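Local coordinates for putative O-acetylhomoserine (Thiol)-lyase (Campylobacter jejuni, PDB 4OC9), which probably uses pyridoxal 5'-phosphate to transfer the aminocarboxypropyl group of O-acetylhomoserine to a sulfur nucleophile, at residues Pro243-Leu248 with Trp266-Gly271; Phe306-Ser309 with Gly315-Tyr318; Arg128-Asp131 with Asp136-Glu139. All coordinates share one frame; numbering follows the deposited sequence.

In the fold
Along the chain the order is contact 3, contact 1, contact 2. Contact 3 lies at the edge of the seven-stranded sheet, where a short loop leads from strand 126-130 to helix 136-141. Contact 1 joins a loop to helix 257-270 and borders a second subunit. Contact 2 lies at the far end of the next helix, 276-309, where the chain enters the five-stranded sheet. Contacts 1 and 2 lie on opposite sides of the chain's centre, their own centres about 50 Å apart. Contact 3 is about 33 Å from contact 1 and about 29 Å from contact 2, centre to centre. None touches another. The three thus mark separate parts of the fold: the large sheet, the subunit boundary and the C-terminal sheet.

Contact 1: Pro243-Leu248 with Trp266-Gly271; sequences PSYHGL and WLRDLG
Y245 opens a type I' beta turn that runs to L248, and its hydroxyl reaches R268 in the last turn of helix 257-270. The turn is closed by the bond from L248 N to Y245 O (3.1 Å). The helix ends at L270, and G271 is the first residue to leave helical geometry, with positive phi. The direct contact is small and falls to two side chains. R268 is extended from CG to NE, and its NH1 donates to Y245 OH over 2.7 Å at an angle of 150°. The hydroxyl lies at the edge of the guanidinium, near its plane. Ring and guanidinium planes are 53° apart, so the groups meet at a slant. Y245 OH also bonds to I264 O, so the hydroxyl is held from two partners. A water makes a second link: it donates to S244 OG (2.9 Å) and to D269 OD2 (3.1 Å). S244 OG is also bonded to D242 OD1. This is a loop-to-helix contact at the boundary with the second subunit, whose Q386 packs on both Y245 and R268 and whose T119 bonds to D269. Elsewhere on helix 257-270, L270 packs on helix 84-93 and L267 on strand 77-81.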
loop_
_atom_site.group_PDB
_atom_site.type_symbol
_atom_site.label_atom_id
_atom_site.label_comp_id
_atom_site.label_asym_id
_atom_site.label_seq_id
_atom_site.Cartn_x
_atom_site.Cartn_y
_atom_site.Cartn_z
ATOM N N PRO D 243 -9.370 -28.590 25.060
ATOM C CA PRO D 243 -8.870 -27.866 26.230
ATOM C C PRO D 243 -8.430 -26.440 25.907
ATOM O O PRO D 243 -8.511 -25.576 26.787
ATOM C CB PRO D 243 -7.685 -28.718 26.697
ATOM C CG PRO D 243 -7.226 -29.431 25.463
ATOM C CD PRO D 243 -8.461 -29.681 24.655
ATOM N N SER D 244 -7.986 -26.181 24.671
ATOM C CA SER D 244 -7.571 -24.816 24.308
ATOM C C SER D 244 -8.773 -23.865 24.402
ATOM O O SER D 244 -8.585 -22.672 24.574
ATOM C CB SER D 244 -6.900 -24.729 22.928
ATOM O OG SER D 244 -7.787 -25.074 21.886
ATOM N N TYR D 245 -9.991 -24.405 24.285
ATOM C CA TYR D 245 -11.241 -23.613 24.382
ATOM C C TYR D 245 -12.215 -24.017 25.477
ATOM O O TYR D 245 -13.430 -24.054 25.269
ATOM C CB TYR D 245 -11.969 -23.491 23.038
ATOM C CG TYR D 245 -11.287 -22.488 22.165
ATOM C CD1 TYR D 245 -11.643 -21.124 22.254
ATOM C CD2 TYR D 245 -10.261 -22.858 21.307
ATOM C CE1 TYR D 245 -11.008 -20.166 21.493
ATOM C CE2 TYR D 245 -9.623 -21.906 20.532
ATOM C CZ TYR D 245 -9.993 -20.567 20.628
ATOM O OH TYR D 245 -9.342 -19.635 19.858
ATOM N N HIS D 246 -11.672 -24.265 26.656
ATOM C CA HIS D 246 -12.470 -24.661 27.803
ATOM C C HIS D 246 -13.523 -25.710 27.499
ATOM O O HIS D 246 -14.714 -25.497 27.725
ATOM C CB HIS D 246 -13.089 -23.440 28.458
ATOM C CG HIS D 246 -12.072 -22.524 29.043
ATOM N ND1 HIS D 246 -11.565 -22.707 30.312
ATOM C CD2 HIS D 246 -11.437 -21.446 28.529
ATOM C CE1 HIS D 246 -10.675 -21.766 30.565
ATOM N NE2 HIS D 246 -10.578 -20.989 29.500
ATOM N N GLY D 247 -13.060 -26.840 26.966
ATOM C CA GLY D 247 -13.927 -27.965 26.635
ATOM C C GLY D 247 -14.854 -27.866 25.439
ATOM O O GLY D 247 -15.611 -28.803 25.177
ATOM N N LEU D 248 -14.827 -26.752 24.713
ATOM C CA LEU D 248 -15.698 -26.607 23.549
ATOM C C LEU D 248 -15.557 -27.780 22.601
ATOM O O LEU D 248 -14.442 -28.228 22.313
ATOM C CB LEU D 248 -15.344 -25.357 22.762
ATOM C CG LEU D 248 -16.124 -25.179 21.449
ATOM C CD1 LEU D 248 -17.627 -25.031 21.680
ATOM C CD2 LEU D 248 -15.583 -23.962 20.701
ATOM N N TRP D 266 -5.354 -22.648 13.877
ATOM C CA TRP D 266 -4.197 -22.470 13.002
ATOM C C TRP D 266 -3.776 -21.012 12.742
ATOM O O TRP D 266 -2.579 -20.706 12.754
ATOM C CB TRP D 266 -4.378 -23.267 11.749
ATOM C CG TRP D 266 -4.780 -24.705 12.067
ATOM C CD1 TRP D 266 -5.952 -25.313 11.733
ATOM C CD2 TRP D 266 -4.081 -25.634 12.895
ATOM N NE1 TRP D 266 -5.975 -26.580 12.204
ATOM C CE2 TRP D 266 -4.846 -26.805 12.938
ATOM C CE3 TRP D 266 -2.849 -25.610 13.564
ATOM C CZ2 TRP D 266 -4.437 -27.963 13.646
ATOM C CZ3 TRP D 266 -2.438 -26.756 14.258
ATOM C CH2 TRP D 266 -3.231 -27.918 14.284
ATOM N N LEU D 267 -4.718 -20.126 12.467
ATOM C CA LEU D 267 -4.349 -18.730 12.279
ATOM C C LEU D 267 -3.960 -18.143 13.631
ATOM O O LEU D 267 -2.924 -17.517 13.753
ATOM C CB LEU D 267 -5.464 -17.869 11.660
ATOM C CG LEU D 267 -5.641 -17.947 10.160
ATOM C CD1 LEU D 267 -6.908 -17.256 9.685
ATOM C CD2 LEU D 267 -4.407 -17.327 9.507
ATOM N N ARG D 268 -4.781 -18.390 14.636
ATOM C CA ARG D 268 -4.501 -17.842 15.940
ATOM C C ARG D 268 -3.184 -18.237 16.538
ATOM O O ARG D 268 -2.483 -17.403 17.085
ATOM C CB ARG D 268 -5.608 -18.200 16.917
ATOM C CG ARG D 268 -5.443 -17.509 18.254
ATOM C CD ARG D 268 -6.659 -17.698 19.143
ATOM N NE ARG D 268 -6.611 -16.801 20.316
ATOM C CZ ARG D 268 -7.562 -16.694 21.250
ATOM N NH1 ARG D 268 -8.670 -17.428 21.197
ATOM N NH2 ARG D 268 -7.405 -15.841 22.249
ATOM N N ASP D 269 -2.821 -19.504 16.414
ATOM C CA ASP D 269 -1.563 -19.974 17.013
ATOM C C ASP D 269 -0.344 -20.064 16.078
ATOM O O ASP D 269 0.772 -19.936 16.538
ATOM C CB ASP D 269 -1.811 -21.339 17.694
ATOM C CG ASP D 269 -2.946 -21.299 18.751
ATOM O OD1 ASP D 269 -3.417 -20.206 19.130
ATOM O OD2 ASP D 269 -3.373 -22.394 19.201
ATOM N N LEU D 270 -0.550 -20.382 14.806
ATOM C CA LEU D 270 0.577 -20.498 13.846
ATOM C C LEU D 270 0.811 -19.187 13.101
ATOM O O LEU D 270 1.927 -18.917 12.636
ATOM C CB LEU D 270 0.433 -21.691 12.914
ATOM C CG LEU D 270 0.742 -23.127 13.408
ATOM C CD1 LEU D 270 0.236 -23.342 14.805
ATOM C CD2 LEU D 270 0.319 -24.317 12.522
ATOM N N GLY D 271 -0.247 -18.390 12.976
ATOM C CA GLY D 271 -0.155 -17.069 12.374
ATOM C C GLY D 271 0.282 -16.749 10.975
ATOM O O GLY D 271 1.006 -15.767 10.781
HETATM O O HOH W 1 -6.171 -23.642 19.884
#

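Contact 2: Phe306-Ser309 with Gly315-Tyr318; sequences FLNS and GVNY
The contact belongs to the connection between the end of long helix 276-309 and strand 315-317. V316 is the strand residue that meets the helix, and it does so with one branch, CG2. This methyl lies 3.7 Å from L307 CB. It also rests on the backbone of the next residue, 3.6 Å from N308 N and 3.7 Å from N308 CA. The N308 side chain takes a lesser part, with its CB 4.2 Å from V316 CG2. The other branch of V316, CG1, is anti to the backbone N (chi1 179°), which leaves CG2 beside that N and turned to the helix. No hydrogen bond crosses between 306-309 and 315-318, so the contact is van der Waals in kind. The backbones come close all the same: N308 CA and V316 CA are 5.9 Å apart. Only five residues link the two segments, and the chain folds back to lay the strand beside the helix end. Strand 315-317 is an outermost strand of the five-stranded mixed sheet, within this chain. It pairs antiparallel with strand 342-346 through G315 with E346 and N317 with S344. L307 reaches L343 and F345 of that strand and I422 of helix 411-422, so it sits between helix 411-422 and the sheet. N308 instead lies at the exposed border of the contact. Y318, just past the strand, lies against A300 and A304, further back on helix 276-309.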
loop_
_atom_site.group_PDB
_atom_site.type_symbol
_atom_site.label_atom_id
_atom_site.label_comp_id
_atom_site.label_asym_id
_atom_site.label_seq_id
_atom_site.Cartn_x
_atom_site.Cartn_y
_atom_site.Cartn_z
ATOM N N PHE D 306 1.510 -23.990 -32.153
ATOM C CA PHE D 306 2.757 -23.603 -32.813
ATOM C C PHE D 306 3.876 -24.538 -32.409
ATOM O O PHE D 306 4.607 -25.019 -33.255
ATOM C CB PHE D 306 3.132 -22.162 -32.462
ATOM C CG PHE D 306 4.578 -21.841 -32.720
ATOM C CD1 PHE D 306 5.040 -21.546 -33.980
ATOM C CD2 PHE D 306 5.456 -21.835 -31.689
ATOM C CE1 PHE D 306 6.372 -21.265 -34.192
ATOM C CE2 PHE D 306 6.790 -21.547 -31.885
ATOM C CZ PHE D 306 7.252 -21.287 -33.142
ATOM N N LEU D 307 4.039 -24.754 -31.114
ATOM C CA LEU D 307 5.074 -25.639 -30.655
ATOM C C LEU D 307 4.860 -27.065 -31.196
ATOM O O LEU D 307 5.809 -27.751 -31.585
ATOM C CB LEU D 307 5.095 -25.701 -29.118
ATOM C CG LEU D 307 5.511 -24.427 -28.362
ATOM C CD1 LEU D 307 5.269 -24.530 -26.879
ATOM C CD2 LEU D 307 6.967 -24.098 -28.655
ATOM N N ASN D 308 3.606 -27.497 -31.190
ATOM C CA ASN D 308 3.264 -28.825 -31.616
ATOM C C ASN D 308 3.595 -29.148 -33.070
ATOM O O ASN D 308 3.695 -30.299 -33.437
ATOM C CB ASN D 308 1.763 -29.033 -31.449
ATOM C CG ASN D 308 1.353 -30.483 -31.676
ATOM O OD1 ASN D 308 1.856 -31.403 -31.025
ATOM N ND2 ASN D 308 0.352 -30.669 -32.506
ATOM N N SER D 309 3.730 -28.116 -33.901
ATOM C CA SER D 309 4.042 -28.300 -35.311
ATOM C C SER D 309 5.465 -27.962 -35.673
ATOM O O SER D 309 5.867 -28.159 -36.812
ATOM C CB SER D 309 3.174 -27.361 -36.148
ATOM O OG SER D 309 1.803 -27.605 -35.931
ATOM N N GLY D 315 7.709 -32.674 -28.149
ATOM C CA GLY D 315 6.498 -33.103 -27.451
ATOM C C GLY D 315 5.920 -31.903 -26.734
ATOM O O GLY D 315 6.666 -31.087 -26.202
ATOM N N VAL D 316 4.597 -31.805 -26.719
ATOM C CA VAL D 316 3.918 -30.721 -26.086
ATOM C C VAL D 316 2.832 -31.211 -25.171
ATOM O O VAL D 316 2.007 -32.002 -25.561
ATOM C CB VAL D 316 3.246 -29.777 -27.118
ATOM C CG1 VAL D 316 2.504 -28.632 -26.412
ATOM C CG2 VAL D 316 4.286 -29.195 -28.070
ATOM N N ASN D 317 2.777 -30.645 -23.973
ATOM C CA ASN D 317 1.753 -31.008 -22.985
ATOM C C ASN D 317 0.746 -29.919 -22.762
ATOM O O ASN D 317 1.048 -28.939 -22.062
ATOM C CB ASN D 317 2.305 -31.253 -21.628
ATOM C CG ASN D 317 2.930 -32.575 -21.461
ATOM O OD1 ASN D 317 2.688 -33.527 -22.207
ATOM N ND2 ASN D 317 3.627 -32.696 -20.371
ATOM N N TYR D 318 -0.419 -30.041 -23.372
ATOM C CA TYR D 318 -1.480 -29.040 -23.194
ATOM C C TYR D 318 -2.790 -29.779 -23.532
ATOM O O TYR D 318 -2.912 -30.395 -24.562
ATOM C CB TYR D 318 -1.218 -27.749 -23.987
ATOM C CG TYR D 318 -2.124 -26.628 -23.615
ATOM C CD1 TYR D 318 -1.924 -25.914 -22.448
ATOM C CD2 TYR D 318 -3.141 -26.229 -24.452
ATOM C CE1 TYR D 318 -2.750 -24.870 -22.101
ATOM C CE2 TYR D 318 -3.983 -25.185 -24.113
ATOM C CZ TYR D 318 -3.779 -24.505 -22.925
ATOM O OH TYR D 318 -4.639 -23.451 -22.606
#

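Contact 3: Arg128-Asp131 with Asp136-Glu139; sequences REFD and DSLE
F130, at the end of strand 126-130, packs its ring against L138 in the first turn of helix 136-141. This is the tight, buried part of the contact. The two side chains lie side by side and point the same way. Methyl CD1 of L138 sits over one face of the ring in a CH-pi contact, 4.0 Å from the F130 ring centroid and 17° off the ring normal. It is offset toward the rim, with L138 CD1 3.8 Å from F130 CD1. L138 CB adds a second touch, 3.9 Å from F130 CD2. S137 OG lies near the ring plane, at its edge, and its closest approach to F130 is to CB, 3.8 Å. That hydroxyl also ties the strand end to the helix. D131 N donates to S137 OG over 3.0 Å, at an angle of 155°. The OG lies between the backbone N and the carbonyl carbon of S137 (chi1 64°), and it also bonds to D134 O in the connecting loop. The outer side is looser. The D131 carboxylate leads away from the helix, and its OD1 bonds to D133 N. D136 is exposed and points away from the strand. Strand 126-130 is an outermost strand of the seven-stranded sheet within this chain, paired parallel with strand 101-105. Helix 136-141 lies in the crossover from it to parallel strand 146-152, on the far side of 101-105. L138 accordingly packs on A103 of strand 101-105 and I149 of strand 146-152.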
loop_
_atom_site.group_PDB
_atom_site.type_symbol
_atom_site.label_atom_id
_atom_site.label_comp_id
_atom_site.label_asym_id
_atom_site.label_seq_id
_atom_site.Cartn_x
_atom_site.Cartn_y
_atom_site.Cartn_z
ATOM N N ARG D 128 1.575 -40.689 1.928
ATOM C CA ARG D 128 1.454 -41.849 1.040
ATOM C C ARG D 128 1.038 -41.425 -0.364
ATOM O O ARG D 128 -0.100 -41.064 -0.592
ATOM C CB ARG D 128 0.434 -42.860 1.589
ATOM C CG ARG D 128 0.804 -43.414 2.957
ATOM C CD ARG D 128 -0.253 -44.368 3.472
ATOM N NE ARG D 128 0.060 -44.841 4.822
ATOM C CZ ARG D 128 -0.728 -45.640 5.533
ATOM N NH1 ARG D 128 -1.889 -46.063 5.033
ATOM N NH2 ARG D 128 -0.365 -46.007 6.747
ATOM N N GLU D 129 1.992 -41.518 -1.280
ATOM C CA GLU D 129 1.824 -41.192 -2.669
ATOM C C GLU D 129 0.854 -42.125 -3.410
ATOM O O GLU D 129 0.671 -43.288 -3.033
ATOM C CB GLU D 129 3.172 -41.356 -3.359
ATOM C CG GLU D 129 3.237 -40.934 -4.822
ATOM C CD GLU D 129 4.556 -41.331 -5.483
ATOM O OE1 GLU D 129 4.952 -40.779 -6.547
ATOM O OE2 GLU D 129 5.218 -42.216 -4.927
ATOM N N PHE D 130 0.178 -41.599 -4.434
ATOM C CA PHE D 130 -0.734 -42.432 -5.233
ATOM C C PHE D 130 -0.674 -41.839 -6.627
ATOM O O PHE D 130 -0.290 -40.674 -6.803
ATOM C CB PHE D 130 -2.180 -42.545 -4.708
ATOM C CG PHE D 130 -3.014 -41.302 -4.885
ATOM C CD1 PHE D 130 -3.044 -40.325 -3.920
ATOM C CD2 PHE D 130 -3.815 -41.151 -6.020
ATOM C CE1 PHE D 130 -3.836 -39.207 -4.086
ATOM C CE2 PHE D 130 -4.619 -40.047 -6.184
ATOM C CZ PHE D 130 -4.620 -39.062 -5.218
ATOM N N ASP D 131 -1.030 -42.657 -7.609
ATOM C CA ASP D 131 -1.013 -42.257 -8.993
ATOM C C ASP D 131 -2.429 -41.834 -9.440
ATOM O O ASP D 131 -3.356 -42.664 -9.435
ATOM C CB ASP D 131 -0.503 -43.446 -9.823
ATOM C CG ASP D 131 -0.363 -43.140 -11.324
ATOM O OD1 ASP D 131 -0.571 -41.989 -11.799
ATOM O OD2 ASP D 131 -0.023 -44.100 -12.045
ATOM N N ASP D 136 -6.645 -47.313 -8.468
ATOM C CA ASP D 136 -6.627 -48.467 -7.575
ATOM C C ASP D 136 -5.477 -48.214 -6.581
ATOM O O ASP D 136 -5.552 -48.649 -5.424
ATOM C CB ASP D 136 -6.384 -49.802 -8.307
ATOM C CG ASP D 136 -7.524 -50.203 -9.226
ATOM O OD1 ASP D 136 -8.663 -49.693 -9.060
ATOM O OD2 ASP D 136 -7.287 -51.070 -10.100
ATOM N N SER D 137 -4.430 -47.501 -7.027
ATOM C CA SER D 137 -3.278 -47.191 -6.175
ATOM C C SER D 137 -3.695 -46.339 -4.966
ATOM O O SER D 137 -2.994 -46.308 -3.952
ATOM C CB SER D 137 -2.168 -46.477 -6.940
ATOM O OG SER D 137 -2.587 -45.199 -7.411
ATOM N N LEU D 138 -4.812 -45.628 -5.083
ATOM C CA LEU D 138 -5.310 -44.817 -3.981
ATOM C C LEU D 138 -5.954 -45.716 -2.918
ATOM O O LEU D 138 -5.658 -45.566 -1.723
ATOM C CB LEU D 138 -6.274 -43.737 -4.469
ATOM C CG LEU D 138 -6.949 -42.866 -3.410
ATOM C CD1 LEU D 138 -5.974 -42.252 -2.413
ATOM C CD2 LEU D 138 -7.776 -41.791 -4.097
ATOM N N GLU D 139 -6.829 -46.632 -3.335
ATOM C CA GLU D 139 -7.496 -47.586 -2.394
ATOM C C GLU D 139 -6.459 -48.291 -1.545
ATOM O O GLU D 139 -6.610 -48.476 -0.352
ATOM C CB GLU D 139 -8.200 -48.673 -3.170
ATOM C CG GLU D 139 -9.389 -48.247 -3.992
ATOM C CD GLU D 139 -10.722 -48.121 -3.260
ATOM O OE1 GLU D 139 -10.693 -48.101 -2.031
ATOM O OE2 GLU D 139 -11.809 -48.053 -3.932
#